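Side-chain contacts in polycyclic ketone monooxygenase (Myceliophthora thermophila, PDB 5MQ6), which inserts one oxygen atom beside the carbonyl of ketones, polycyclic ones above all, to give esters or lactones, using FAD and NADPH: residues I167-W171 with K172-K176; V352-G355 with W356-M359; H395-Q398 with V399-R402. All blocks are in the same frame, centred on the assembly; numbering follows the deposited sequence.

Contact 1: residues I167-W171 with K172-K176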
# COMPACT_ATOMS: atom_id res chain seq x y z
N ILE A 167 1.47 16.58 -12.00
CA ILE A 167 0.99 17.27 -10.80
C ILE A 167 2.12 18.18 -10.29
O ILE A 167 1.89 19.35 -10.01
CB ILE A 167 0.53 16.31 -9.70
CG1 ILE A 167 -0.76 15.62 -10.18
CG2 ILE A 167 0.22 17.05 -8.37
CD1 ILE A 167 -1.07 14.33 -9.50
N ALA A 168 3.32 17.64 -10.18
CA ALA A 168 4.41 18.45 -9.65
C ALA A 168 4.67 19.69 -10.48
O ALA A 168 5.00 20.78 -9.94
CB ALA A 168 5.66 17.61 -9.55
N THR A 169 4.50 19.54 -11.81
CA THR A 169 4.64 20.65 -12.75
C THR A 169 3.55 21.66 -12.56
O THR A 169 3.81 22.86 -12.45
CB THR A 169 4.58 20.12 -14.18
OG1 THR A 169 5.78 19.36 -14.42
CG2 THR A 169 4.45 21.25 -15.24
N GLN A 170 2.31 21.19 -12.50
CA GLN A 170 1.19 22.07 -12.39
C GLN A 170 1.29 22.92 -11.11
O GLN A 170 0.98 24.11 -11.14
CB GLN A 170 -0.14 21.33 -12.52
CG GLN A 170 -1.31 22.27 -12.46
CD GLN A 170 -2.57 21.68 -12.98
OE1 GLN A 170 -2.58 20.74 -13.79
NE2 GLN A 170 -3.68 22.21 -12.51
N TRP A 171 1.73 22.34 -10.00
CA TRP A 171 1.76 23.13 -8.76
C TRP A 171 3.12 23.59 -8.39
O TRP A 171 3.34 24.00 -7.26
CB TRP A 171 1.07 22.37 -7.60
CG TRP A 171 -0.42 22.46 -7.68
CD1 TRP A 171 -1.17 23.36 -7.06
CD2 TRP A 171 -1.33 21.61 -8.41
NE1 TRP A 171 -2.49 23.14 -7.32
CE2 TRP A 171 -2.62 22.09 -8.16
CE3 TRP A 171 -1.17 20.53 -9.25
CZ2 TRP A 171 -3.78 21.50 -8.69
CZ3 TRP A 171 -2.36 19.89 -9.80
CH2 TRP A 171 -3.61 20.40 -9.55
N LYS A 172 4.04 23.57 -9.36
CA LYS A 172 5.37 24.11 -9.22
C LYS A 172 6.12 23.58 -8.06
O LYS A 172 6.65 24.29 -7.25
CB LYS A 172 5.28 25.65 -9.24
CG LYS A 172 4.41 26.05 -10.46
CD LYS A 172 4.40 27.51 -10.81
CE LYS A 172 3.62 28.29 -9.77
NZ LYS A 172 2.17 28.03 -9.68
N LEU A 173 6.23 22.28 -8.03
CA LEU A 173 6.86 21.60 -6.93
C LEU A 173 8.25 21.14 -7.22
O LEU A 173 8.90 20.65 -6.32
CB LEU A 173 5.97 20.41 -6.50
CG LEU A 173 4.57 20.75 -6.07
CD1 LEU A 173 3.78 19.49 -5.67
CD2 LEU A 173 4.66 21.58 -4.85
N HIS A 174 8.73 21.29 -8.46
CA HIS A 174 10.03 20.77 -8.80
C HIS A 174 11.20 21.28 -8.00
O HIS A 174 12.16 20.58 -7.82
CB HIS A 174 10.33 20.92 -10.28
CG HIS A 174 9.47 20.04 -11.13
ND1 HIS A 174 9.69 18.67 -11.23
CD2 HIS A 174 8.33 20.28 -11.81
CE1 HIS A 174 8.79 18.14 -12.04
NE2 HIS A 174 7.93 19.08 -12.37
N ASP A 175 11.14 22.52 -7.59
CA ASP A 175 12.22 23.14 -6.82
C ASP A 175 11.86 23.07 -5.36
O ASP A 175 12.39 23.84 -4.59
CB ASP A 175 12.26 24.63 -7.23
CG ASP A 175 10.82 25.31 -7.07
OD1 ASP A 175 9.76 24.58 -7.21
OD2 ASP A 175 10.75 26.55 -6.80
N LYS A 176 10.91 22.22 -4.93
CA LYS A 176 10.59 22.07 -3.50
C LYS A 176 10.71 20.62 -2.98
O LYS A 176 10.04 20.20 -2.04
CB LYS A 176 9.21 22.61 -3.34
CG LYS A 176 9.10 24.12 -3.70
CD LYS A 176 7.68 24.57 -3.52
CE LYS A 176 7.54 26.11 -3.59
NZ LYS A 176 6.98 26.49 -4.84
O HOH W 1 4.34 25.62 -5.10

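Contact 2: residues V352-G355 with W356-M359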
# COMPACT_ATOMS: atom_id res chain seq x y z
N VAL A 352 -18.35 2.02 -12.23
CA VAL A 352 -17.10 1.40 -12.65
C VAL A 352 -17.32 0.09 -13.35
O VAL A 352 -16.60 -0.20 -14.39
CB VAL A 352 -16.09 1.27 -11.48
CG1 VAL A 352 -14.81 0.67 -11.99
CG2 VAL A 352 -15.77 2.66 -10.90
N ALA A 353 -18.20 -0.72 -12.77
CA ALA A 353 -18.65 -1.98 -13.42
C ALA A 353 -17.52 -2.90 -13.84
O ALA A 353 -17.47 -3.42 -14.97
CB ALA A 353 -19.52 -1.66 -14.65
N ASP A 354 -16.58 -3.10 -12.94
CA ASP A 354 -15.55 -4.04 -13.18
C ASP A 354 -15.53 -5.07 -12.09
O ASP A 354 -16.46 -5.15 -11.28
CB ASP A 354 -14.21 -3.28 -13.41
CG ASP A 354 -13.54 -2.81 -12.11
OD1 ASP A 354 -14.12 -2.96 -11.02
OD2 ASP A 354 -12.42 -2.28 -12.22
N GLY A 355 -14.47 -5.87 -12.05
CA GLY A 355 -14.40 -6.98 -11.16
C GLY A 355 -14.42 -6.68 -9.68
O GLY A 355 -14.76 -7.55 -8.92
N TRP A 356 -14.00 -5.45 -9.30
CA TRP A 356 -14.08 -5.04 -7.91
C TRP A 356 -15.53 -4.92 -7.41
O TRP A 356 -15.75 -4.97 -6.23
CB TRP A 356 -13.45 -3.65 -7.75
CG TRP A 356 -11.93 -3.63 -7.79
CD1 TRP A 356 -11.13 -3.22 -8.85
CD2 TRP A 356 -11.04 -3.92 -6.71
NE1 TRP A 356 -9.79 -3.25 -8.45
CE2 TRP A 356 -9.71 -3.69 -7.16
CE3 TRP A 356 -11.23 -4.36 -5.41
CZ2 TRP A 356 -8.59 -3.91 -6.35
CZ3 TRP A 356 -10.14 -4.57 -4.62
CH2 TRP A 356 -8.81 -4.34 -5.09
N THR A 357 -16.49 -4.74 -8.30
CA THR A 357 -17.89 -4.55 -7.93
C THR A 357 -18.64 -5.88 -7.73
O THR A 357 -19.85 -5.87 -7.51
CB THR A 357 -18.62 -3.64 -8.96
OG1 THR A 357 -18.71 -4.30 -10.24
CG2 THR A 357 -17.86 -2.39 -9.17
N GLU A 358 -17.91 -7.00 -7.78
CA GLU A 358 -18.47 -8.35 -7.69
C GLU A 358 -18.02 -9.13 -6.47
O GLU A 358 -18.09 -10.37 -6.45
CB GLU A 358 -18.09 -9.18 -8.93
CG GLU A 358 -18.75 -8.72 -10.19
CD GLU A 358 -18.34 -9.51 -11.43
OE1 GLU A 358 -19.21 -10.11 -12.06
OE2 GLU A 358 -17.20 -9.55 -11.82
N MET A 359 -17.55 -8.40 -5.46
CA MET A 359 -16.94 -9.02 -4.28
C MET A 359 -17.39 -8.29 -2.99
O MET A 359 -16.57 -7.68 -2.26
CB MET A 359 -15.43 -9.04 -4.48
CG MET A 359 -14.83 -7.78 -5.01
SD MET A 359 -13.00 -7.97 -5.07
CE MET A 359 -12.81 -9.21 -6.32

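Contact 3: residues H395-Q398 with V399-R402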
# COMPACT_ATOMS: atom_id res chain seq x y z
N HIS A 395 -19.05 -15.44 -5.17
CA HIS A 395 -17.92 -14.94 -5.94
C HIS A 395 -16.74 -15.91 -5.86
O HIS A 395 -16.06 -16.20 -6.87
CB HIS A 395 -17.46 -13.59 -5.45
CG HIS A 395 -16.20 -13.11 -6.12
ND1 HIS A 395 -16.14 -12.76 -7.45
CD2 HIS A 395 -14.95 -12.95 -5.65
CE1 HIS A 395 -14.93 -12.37 -7.76
NE2 HIS A 395 -14.18 -12.46 -6.69
N ALA A 396 -16.47 -16.42 -4.67
CA ALA A 396 -15.33 -17.30 -4.48
C ALA A 396 -15.42 -18.55 -5.36
O ALA A 396 -14.43 -18.97 -5.92
CB ALA A 396 -15.26 -17.69 -3.03
N GLU A 397 -16.62 -19.14 -5.47
CA GLU A 397 -16.80 -20.31 -6.32
C GLU A 397 -16.62 -19.91 -7.79
O GLU A 397 -16.06 -20.68 -8.53
CB GLU A 397 -18.15 -20.95 -6.13
CG GLU A 397 -18.35 -21.52 -4.76
CD GLU A 397 -17.95 -23.01 -4.60
OE1 GLU A 397 -16.75 -23.23 -4.16
OE2 GLU A 397 -18.83 -23.93 -4.89
N GLN A 398 -17.09 -18.73 -8.21
CA GLN A 398 -16.81 -18.28 -9.58
C GLN A 398 -15.34 -18.11 -9.87
O GLN A 398 -14.92 -18.38 -10.96
CB GLN A 398 -17.53 -17.01 -9.95
CG GLN A 398 -19.06 -17.30 -9.92
CD GLN A 398 -19.84 -16.29 -10.68
OE1 GLN A 398 -19.42 -15.15 -10.85
NE2 GLN A 398 -20.98 -16.72 -11.23
N VAL A 399 -14.56 -17.63 -8.93
CA VAL A 399 -13.14 -17.46 -9.20
C VAL A 399 -12.48 -18.81 -9.48
O VAL A 399 -11.69 -18.92 -10.40
CB VAL A 399 -12.42 -16.79 -8.04
CG1 VAL A 399 -10.91 -16.58 -8.36
CG2 VAL A 399 -13.04 -15.43 -7.74
N ARG A 400 -12.78 -19.82 -8.68
CA ARG A 400 -12.22 -21.18 -8.88
C ARG A 400 -12.67 -21.82 -10.17
O ARG A 400 -11.90 -22.53 -10.85
CB ARG A 400 -12.62 -22.08 -7.74
CG ARG A 400 -11.87 -21.93 -6.39
CD ARG A 400 -12.70 -22.67 -5.29
NE ARG A 400 -12.52 -21.85 -4.20
CZ ARG A 400 -13.32 -21.33 -3.32
NH1 ARG A 400 -14.62 -21.60 -3.09
NH2 ARG A 400 -12.68 -20.49 -2.56
N ALA A 401 -13.92 -21.57 -10.51
CA ALA A 401 -14.48 -22.11 -11.76
C ALA A 401 -13.84 -21.46 -12.98
O ALA A 401 -13.61 -22.14 -14.01
CB ALA A 401 -15.96 -21.82 -11.77
N ARG A 402 -13.58 -20.16 -12.88
CA ARG A 402 -12.93 -19.43 -13.95
C ARG A 402 -11.57 -20.09 -14.18
O ARG A 402 -11.14 -20.35 -15.34
CB ARG A 402 -12.76 -17.92 -13.63
CG ARG A 402 -12.08 -17.22 -14.77
CD ARG A 402 -12.37 -15.73 -15.03
NE ARG A 402 -11.18 -15.14 -14.72
CZ ARG A 402 -10.27 -14.52 -15.43
NH1 ARG A 402 -10.42 -13.98 -16.59
NH2 ARG A 402 -9.22 -14.28 -14.76

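Contact 1: residues I167-W171 with K172-K176
L173 and K172 turn their amides back onto the carbonyls of A168 and T169, the Schellman motif that ends helix 157-170. L173 N reaches A168 O at 2.7 Å, nearly straight and in the carbonyl plane; K172 N comes to T169 O from above that carbonyl's plane, a longer bond of 3.2 Å. K172 is the C-prime residue and takes the positive phi (54°) the motif needs.

The imidazole of H174 folds back beside the last turn. Its CG is anti to its own carbonyl carbon (chi1 -69°), which, with chi2 turning the ring, lets NE2 reach T169 OG1 at 3.0 Å, the hydroxyl oxygen lying in the ring plane. A168 CB sits over one face of this ring, 4.2 Å from its centroid, a CH-pi contact. The ring is thus held at an edge and on a face, while F118 meets it with its plane at about 90°. T169 OG1 is also bonded to Y165 O, one turn back.

On the apolar side L173 leans on L91 and A94 of helix 88-99, and L173 CG lies 4.1 Å from W171 CB. A water joins W171 O, at 2.9 Å, to K176 NZ, at 2.8 Å.

Contact 2: residues V352-G355 with W356-M359
A tight 3-10 turn beside the cofactors, in the loop between helices 328-340 and 363-366, brings D354 against W356 and T357. D354 O is gripped twice by one residue: T357 OG1 donates to it at 2.6 Å, within the carbonyl plane, and T357 N at 3.0 Å from above that plane. T357 can do this because its OG1 stands between its own backbone N and carbonyl carbon (chi1 67°), swung back over the turn; N350 ND2 is a further partner of this hydroxyl.

The carboxylate of D354 takes the amide of W356, two residues on. D354 OD1 accepts from W356 N at 3.0 Å, a bent bond (141°) that meets the oxygen from above the carboxylate plane. This is the pattern of an Asx turn, while D354 O closes the 3-10 turn itself. The other oxygen, OD2, is bonded to Y154 OH, so both ends of the carboxylate are engaged and its rotation is probably fixed.

D354 and W356 run side by side in the same direction, carboxylate and indole planes 33° apart, with D354 OD1 at the ring's edge and 3.4 Å from W356 CB. Further out, W356 NE1 bonds to the backbone O of D133, a residue that binds FAD, and the indole meets the ring of F429.

G355 O takes a weak bond from E358 N at 3.4 Å. The bent chain of M359 curls back to the same carbonyl, setting CE 3.6 Å from G355 O, while E358 OE2 accepts from W306 NE1 and W307 NE1.

Contact 3: residues H395-Q398 with V399-R402
V399 N to H395 O, at 2.9 Å, belongs to the run of i to i+4 bonds of helix 378-406 that continues with A401 N to E397 O and R402 N to Q398 O; between them R400 N to A396 O is weak at 3.3 Å.

V399 CG2 rests over a face of the H395 imidazole, 3.6 Å from its centroid, a CH-pi contact. H395 CG, anti to the backbone N (chi1 174°), swings the ring outward on the side where V399 stands.

E397 and R400 form an i to i+3 salt bridge. E397 OE1 uses its anti lone pair to take R400 NH1 at 2.9 Å, exactly in the guanidinium plane, although the carboxylate plane is turned 60° from it. A396 O lies over the centre of one guanidinium face, 3.7 Å above it. R400 NH2 bonds to Y26 OH and R400 NE to A418 O. A leucine at R400 would probably leave the E397 carboxylate without its charged mate and cost Y26 OH and A418 O these hydrogen bonds.

A396, E397 and R400 pack on helix 22-31, whereas Q398, V399 and R402 bear on W306 of strand 305-306, whose indole also meets H395 edge-to-face.

How the contacts relate
Contacts 2 and 3 are neighbours, their centres 14 Å apart: E358 O lies 3.2 Å from H395 ND1, and M359 CE packs against the same ring. W306 also joins them, since its indole reaches both E358 and H395. Contact 1 stands apart, its centre about 34 Å from that of contact 2 and 45 Å from that of contact 3, across the chain's centre. Contact 2 is nearest the cofactors, the W356 side chain being about 6 Å from FAD and 7 Å from NADPH. In contact 1 the side chain of L173 is about 12 Å from FAD; in contact 3 the side chain of V399 is about 11 Å from that of K425, which binds NADPH.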